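Local coordinates for sensor protein (Bacteroides thetaiotaomicron, PDB 2X7X) that binds fructose through this periplasmic domain of a hybrid two-component sensor, which probably relays the signal to a histidine kinase and a DNA-binding output, at residues P78-A83 with I88-V93; K101-I106 with M257-K262. All coordinates share one frame; numbering follows the deposited sequence.

Interaction 1: P78-A83 with I88-V93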
loop_
_atom_site.group_PDB
_atom_site.type_symbol
_atom_site.label_atom_id
_atom_site.label_comp_id
_atom_site.label_asym_id
_atom_site.label_seq_id
_atom_site.Cartn_x
_atom_site.Cartn_y
_atom_site.Cartn_z
ATOM N N PRO A 78 18.966 31.082 15.018
ATOM C CA PRO A 78 20.357 31.366 15.414
ATOM C C PRO A 78 21.182 30.089 15.639
ATOM O O PRO A 78 22.330 29.992 15.171
ATOM C CB PRO A 78 20.209 32.167 16.719
ATOM C CG PRO A 78 18.756 32.039 17.127
ATOM C CD PRO A 78 17.990 31.782 15.877
ATOM N N ILE A 79 20.577 29.108 16.304
ATOM C CA ILE A 79 21.259 27.863 16.631
ATOM C C ILE A 79 21.674 27.036 15.405
ATOM O O ILE A 79 22.735 26.422 15.401
ATOM C CB ILE A 79 20.460 27.043 17.662
ATOM C CG1 ILE A 79 20.789 27.526 19.070
ATOM C CG2 ILE A 79 20.804 25.557 17.580
ATOM C CD1 ILE A 79 20.094 28.796 19.500
ATOM N N VAL A 80 20.857 27.020 14.361
ATOM C CA VAL A 80 21.260 26.310 13.146
ATOM C C VAL A 80 22.339 27.099 12.384
ATOM O O VAL A 80 23.257 26.505 11.799
ATOM C CB VAL A 80 20.041 25.926 12.248
ATOM C CG1 VAL A 80 20.480 25.442 10.881
ATOM C CG2 VAL A 80 19.226 24.849 12.913
ATOM N N GLU A 81 22.232 28.430 12.401
ATOM C CA GLU A 81 23.231 29.294 11.766
ATOM C C GLU A 81 24.639 29.076 12.332
ATOM O O GLU A 81 25.605 28.987 11.566
ATOM C CB GLU A 81 22.819 30.762 11.842
ATOM C CG GLU A 81 21.852 31.166 10.734
ATOM C CD GLU A 81 21.237 32.546 10.929
ATOM O OE1 GLU A 81 20.584 33.036 9.985
ATOM O OE2 GLU A 81 21.398 33.140 12.023
ATOM N N GLU A 82 24.743 28.958 13.658
ATOM C CA GLU A 82 25.998 28.569 14.312
ATOM C C GLU A 82 26.599 27.318 13.688
ATOM O O GLU A 82 27.722 27.356 13.175
ATOM C CB GLU A 82 25.800 28.325 15.800
ATOM C CG GLU A 82 25.435 29.552 16.591
ATOM C CD GLU A 82 25.246 29.230 18.053
ATOM O OE1 GLU A 82 24.551 30.005 18.757
ATOM O OE2 GLU A 82 25.796 28.189 18.495
ATOM N N ALA A 83 25.853 26.216 13.718
ATOM C CA ALA A 83 26.328 24.978 13.111
ATOM C C ALA A 83 26.771 25.193 11.662
ATOM O O ALA A 83 27.738 24.583 11.209
ATOM C CB ALA A 83 25.272 23.912 13.191
ATOM N N ILE A 88 29.962 22.909 9.740
ATOM C CA ILE A 88 29.226 21.620 9.744
ATOM C C ILE A 88 28.030 21.614 8.773
ATOM O O ILE A 88 27.194 22.506 8.825
ATOM C CB ILE A 88 28.726 21.230 11.155
ATOM C CG1 ILE A 88 29.903 21.014 12.115
ATOM C CG2 ILE A 88 27.902 19.950 11.093
ATOM C CD1 ILE A 88 29.505 20.936 13.594
ATOM N N PRO A 89 27.943 20.601 7.886
ATOM C CA PRO A 89 26.810 20.575 6.951
ATOM C C PRO A 89 25.485 20.191 7.637
ATOM O O PRO A 89 25.428 19.200 8.370
ATOM C CB PRO A 89 27.236 19.528 5.908
ATOM C CG PRO A 89 28.129 18.616 6.635
ATOM C CD PRO A 89 28.831 19.437 7.698
ATOM N N VAL A 90 24.444 20.985 7.386
ATOM C CA VAL A 90 23.146 20.856 8.072
ATOM C C VAL A 90 22.023 20.451 7.115
ATOM O O VAL A 90 21.812 21.092 6.073
ATOM C CB VAL A 90 22.720 22.187 8.761
ATOM C CG1 VAL A 90 21.339 22.039 9.429
ATOM C CG2 VAL A 90 23.789 22.672 9.761
ATOM N N ILE A 91 21.304 19.387 7.461
ATOM C CA ILE A 91 20.101 19.021 6.708
ATOM C C ILE A 91 18.853 19.327 7.527
ATOM O O ILE A 91 18.678 18.816 8.657
ATOM C CB ILE A 91 20.064 17.544 6.268
ATOM C CG1 ILE A 91 21.201 17.233 5.292
ATOM C CG2 ILE A 91 18.727 17.241 5.606
ATOM C CD1 ILE A 91 21.326 15.762 4.926
ATOM N N LEU A 92 18.001 20.168 6.944
ATOM C CA LEU A 92 16.704 20.449 7.519
ATOM C C LEU A 92 15.699 19.433 7.012
ATOM O O LEU A 92 15.548 19.243 5.795
ATOM C CB LEU A 92 16.244 21.869 7.174
ATOM C CG LEU A 92 17.126 23.054 7.588
ATOM C CD1 LEU A 92 16.479 24.312 7.108
ATOM C CD2 LEU A 92 17.361 23.124 9.091
ATOM N N VAL A 93 15.024 18.775 7.953
ATOM C CA VAL A 93 13.926 17.871 7.629
ATOM C C VAL A 93 12.598 18.392 8.168
ATOM O O VAL A 93 12.528 18.849 9.322
ATOM C CB VAL A 93 14.150 16.443 8.195
ATOM C CG1 VAL A 93 13.068 15.518 7.683
ATOM C CG2 VAL A 93 15.474 15.906 7.755
#

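Interaction 2: K101-I106 with M257-K262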
loop_
_atom_site.group_PDB
_atom_site.type_symbol
_atom_site.label_atom_id
_atom_site.label_comp_id
_atom_site.label_asym_id
_atom_site.label_seq_id
_atom_site.Cartn_x
_atom_site.Cartn_y
_atom_site.Cartn_z
ATOM N N LYS A 101 20.757 29.546 5.716
ATOM C CA LYS A 101 22.048 29.086 6.171
ATOM C C LYS A 101 21.935 27.640 6.628
ATOM O O LYS A 101 21.884 27.344 7.825
ATOM C CB LYS A 101 22.610 30.036 7.238
ATOM C CG LYS A 101 23.041 31.403 6.644
ATOM C CD LYS A 101 23.546 32.397 7.714
ATOM C CE LYS A 101 24.227 33.617 7.090
ATOM N NZ LYS A 101 23.328 34.281 6.094
ATOM N N TYR A 102 21.876 26.757 5.634
ATOM C CA TYR A 102 21.754 25.307 5.814
ATOM C C TYR A 102 22.239 24.662 4.516
ATOM O O TYR A 102 22.300 25.317 3.478
ATOM C CB TYR A 102 20.293 24.892 6.144
ATOM C CG TYR A 102 19.286 25.228 5.059
ATOM C CD1 TYR A 102 19.134 24.397 3.945
ATOM C CD2 TYR A 102 18.498 26.383 5.125
ATOM C CE1 TYR A 102 18.230 24.696 2.913
ATOM C CE2 TYR A 102 17.568 26.686 4.097
ATOM C CZ TYR A 102 17.455 25.830 2.994
ATOM O OH TYR A 102 16.579 26.088 1.961
ATOM N N THR A 103 22.581 23.385 4.554
ATOM C CA THR A 103 23.114 22.738 3.357
ATOM C C THR A 103 22.010 22.250 2.405
ATOM O O THR A 103 22.072 22.479 1.190
ATOM C CB THR A 103 24.032 21.566 3.726
ATOM O OG1 THR A 103 24.896 21.956 4.806
ATOM C CG2 THR A 103 24.851 21.139 2.523
ATOM N N ALA A 104 21.012 21.562 2.962
ATOM C CA ALA A 104 19.917 21.016 2.160
ATOM C C ALA A 104 18.625 20.861 2.944
ATOM O O ALA A 104 18.632 20.629 4.155
ATOM C CB ALA A 104 20.321 19.675 1.528
ATOM N N TYR A 105 17.514 20.996 2.232
ATOM C CA TYR A 105 16.187 20.827 2.813
ATOM C C TYR A 105 15.496 19.623 2.187
ATOM O O TYR A 105 15.522 19.447 0.970
ATOM C CB TYR A 105 15.337 22.090 2.608
ATOM C CG TYR A 105 13.891 21.918 3.023
ATOM C CD1 TYR A 105 13.544 21.712 4.365
ATOM C CD2 TYR A 105 12.867 21.938 2.076
ATOM C CE1 TYR A 105 12.214 21.527 4.750
ATOM C CE2 TYR A 105 11.528 21.763 2.454
ATOM C CZ TYR A 105 11.212 21.562 3.791
ATOM O OH TYR A 105 9.891 21.389 4.165
ATOM N N ILE A 106 14.895 18.786 3.027
ATOM C CA ILE A 106 13.977 17.757 2.531
ATOM C C ILE A 106 12.685 17.699 3.350
ATOM O O ILE A 106 12.703 17.742 4.584
ATOM C CB ILE A 106 14.639 16.370 2.454
ATOM C CG1 ILE A 106 13.693 15.370 1.784
ATOM C CG2 ILE A 106 15.068 15.909 3.834
ATOM C CD1 ILE A 106 14.248 13.961 1.662
ATOM N N MET A 257 24.573 11.033 2.894
ATOM C CA MET A 257 25.670 10.335 2.223
ATOM C C MET A 257 26.175 11.011 0.946
ATOM O O MET A 257 27.383 11.111 0.739
ATOM C CB MET A 257 25.294 8.881 1.944
ATOM C CG MET A 257 25.250 8.027 3.200
ATOM S SD MET A 257 26.379 8.657 4.449
ATOM C CE MET A 257 27.018 7.147 5.162
ATOM N N ASP A 258 25.258 11.472 0.100
ATOM C CA ASP A 258 25.635 12.232 -1.091
ATOM C C ASP A 258 26.493 13.448 -0.748
ATOM O O ASP A 258 27.477 13.730 -1.436
ATOM C CB ASP A 258 24.397 12.654 -1.892
ATOM C CG ASP A 258 23.649 11.468 -2.481
ATOM O OD1 ASP A 258 24.154 10.327 -2.390
ATOM O OD2 ASP A 258 22.547 11.671 -3.029
ATOM N N ILE A 259 26.131 14.150 0.323
ATOM C CA ILE A 259 26.839 15.357 0.739
ATOM C C ILE A 259 28.211 15.017 1.301
ATOM O O ILE A 259 29.218 15.600 0.885
ATOM C CB ILE A 259 26.014 16.172 1.759
ATOM C CG1 ILE A 259 24.823 16.832 1.055
ATOM C CG2 ILE A 259 26.885 17.211 2.474
ATOM C CD1 ILE A 259 23.761 17.342 1.989
ATOM N N LEU A 260 28.245 14.071 2.235
ATOM C CA LEU A 260 29.499 13.629 2.838
ATOM C C LEU A 260 30.475 13.046 1.806
ATOM O O LEU A 260 31.645 13.412 1.790
ATOM C CB LEU A 260 29.245 12.614 3.953
ATOM C CG LEU A 260 28.642 13.121 5.262
ATOM C CD1 LEU A 260 28.348 11.938 6.172
ATOM C CD2 LEU A 260 29.533 14.148 5.962
ATOM N N GLU A 261 29.982 12.162 0.942
ATOM C CA GLU A 261 30.806 11.516 -0.079
ATOM C C GLU A 261 30.975 12.404 -1.317
ATOM O O GLU A 261 31.286 11.925 -2.412
ATOM C CB GLU A 261 30.193 10.170 -0.475
ATOM C CG GLU A 261 30.091 9.159 0.662
ATOM C CD GLU A 261 29.430 7.851 0.235
ATOM O OE1 GLU A 261 28.931 7.776 -0.915
ATOM O OE2 GLU A 261 29.409 6.898 1.054
ATOM N N LYS A 262 30.748 13.699 -1.128
ATOM C CA LYS A 262 30.857 14.711 -2.181
ATOM C C LYS A 262 30.282 14.303 -3.551
ATOM O O LYS A 262 30.791 14.724 -4.595
ATOM C CB LYS A 262 32.299 15.218 -2.276
ATOM C CG LYS A 262 32.904 15.474 -0.896
ATOM C CD LYS A 262 34.200 16.271 -0.939
ATOM C CE LYS A 262 34.905 16.180 0.407
ATOM N NZ LYS A 262 35.530 17.474 0.794
#

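Interaction 1: P78-A83 with I88-V93
V80 and A83 of one helix both meet V90 on the strand that follows. The helix 73-85 and strand 90-93 are the second and third elements of the beta-alpha-beta unit that starts at strand 65-68. The unit belongs to a parallel sheet of the periplasmic binding protein fold. The local axes of the helix and the strand come within 9.8 Å and run roughly antiparallel, at 147°, as expected when the chain turns back after a helix.

V90 splits its two methyls between the two helix residues. Its CG1 lies anti to the backbone N (chi1 178°) and faces V80, while CG2 faces A83. V80 has the same rotamer, which sends its CG1 to the strand. The two valines cross obliquely, with V80 CG1 3.8 Å from V90 CG1. One turn on, the CB of A83 sits 3.9 Å from V90 CG2. L92 is more distant. It leaves the strand at a slant to the helix, and only the end of its side chain closes in. CD1 lies anti to CA, and the other methyl, CD2, comes within 4.3 Å of V80 CG1.

V80 and L92 also touch I68 of strand 65-68, so the apolar layer continues into the neighbouring strand. I97 packs on V80 as well. I88 carries its side chain to M59 of helix 48-60 and meets the helix 73-85 mainly near the backbone. Its CB is 3.5 Å from the carbonyl oxygen of A83. The turn between the two elements is closed by a weak hydrogen bond: I88 N lies 3.1 Å from A83 O, and the N-H...O angle is only 124°.

Interaction 2: K101-I106 with M257-K262
I259 points its CB at T103 and A104 and takes the largest share of the buried surface. A single methyl, CD1, makes the closest approaches to both residues. It lies 4.0 Å from T103 CG2 and 4.2 Å from A104 CB. These are loose van der Waals contacts, and the whole interface is small, at 92 Å².

The shape of the I259 side chain explains its reach. CG1 is anti to the carbonyl carbon (chi1 -72°), and CD1 then extends away from CA (chi2 165°). The other branch, CG2, stays beyond 4.2 Å of 101-106. T103 answers tip to tip. Its CG2 is the branch anti to the backbone N and is the one that meets I259.

The contact lies in the sheet-and-helix layering of a periplasmic binding protein domain. Residue I259 is in the last turn of helix 249-260, which packs on the parallel sheet containing strand 104-108. The same helix touches strand 90-93, where I259 also rests on I91. L255, one turn earlier, packs on A104.

The two branches of T103 serve different partners. The methyl belongs to the apolar contact, while OG1 accepts a hydrogen bond from the backbone N of V90 in the neighbouring strand. A104 brings only its CB, which also points toward the helix. Just past I259 the helix ends: E261 is the first residue to leave helical geometry. The last turn is still marked by the backbone bond from E261 N to M257 O, at 2.8 Å.

Interaction 1 and interaction 2 meet through the neighbouring parallel strands 90-93 and 104-108, with centres about 11 Å apart. Their helices pack on opposite faces of the sheet. Alternation along strand 90-93 serves both: V90 and L92 turn to helix 73-85, whereas I91 and V93 touch helix 249-260. One backbone-to-side-chain bond, V90 N to T103 OG1 (2.8 Å), and one backbone bond, I106 N to L92 O (2.9 Å), probably tie the two together. Only interaction 1 approaches the sugar site. The side chain of L92 is about 11 Å from the bound fructose, and the fructose-binding D94 and R95 follow directly after V93.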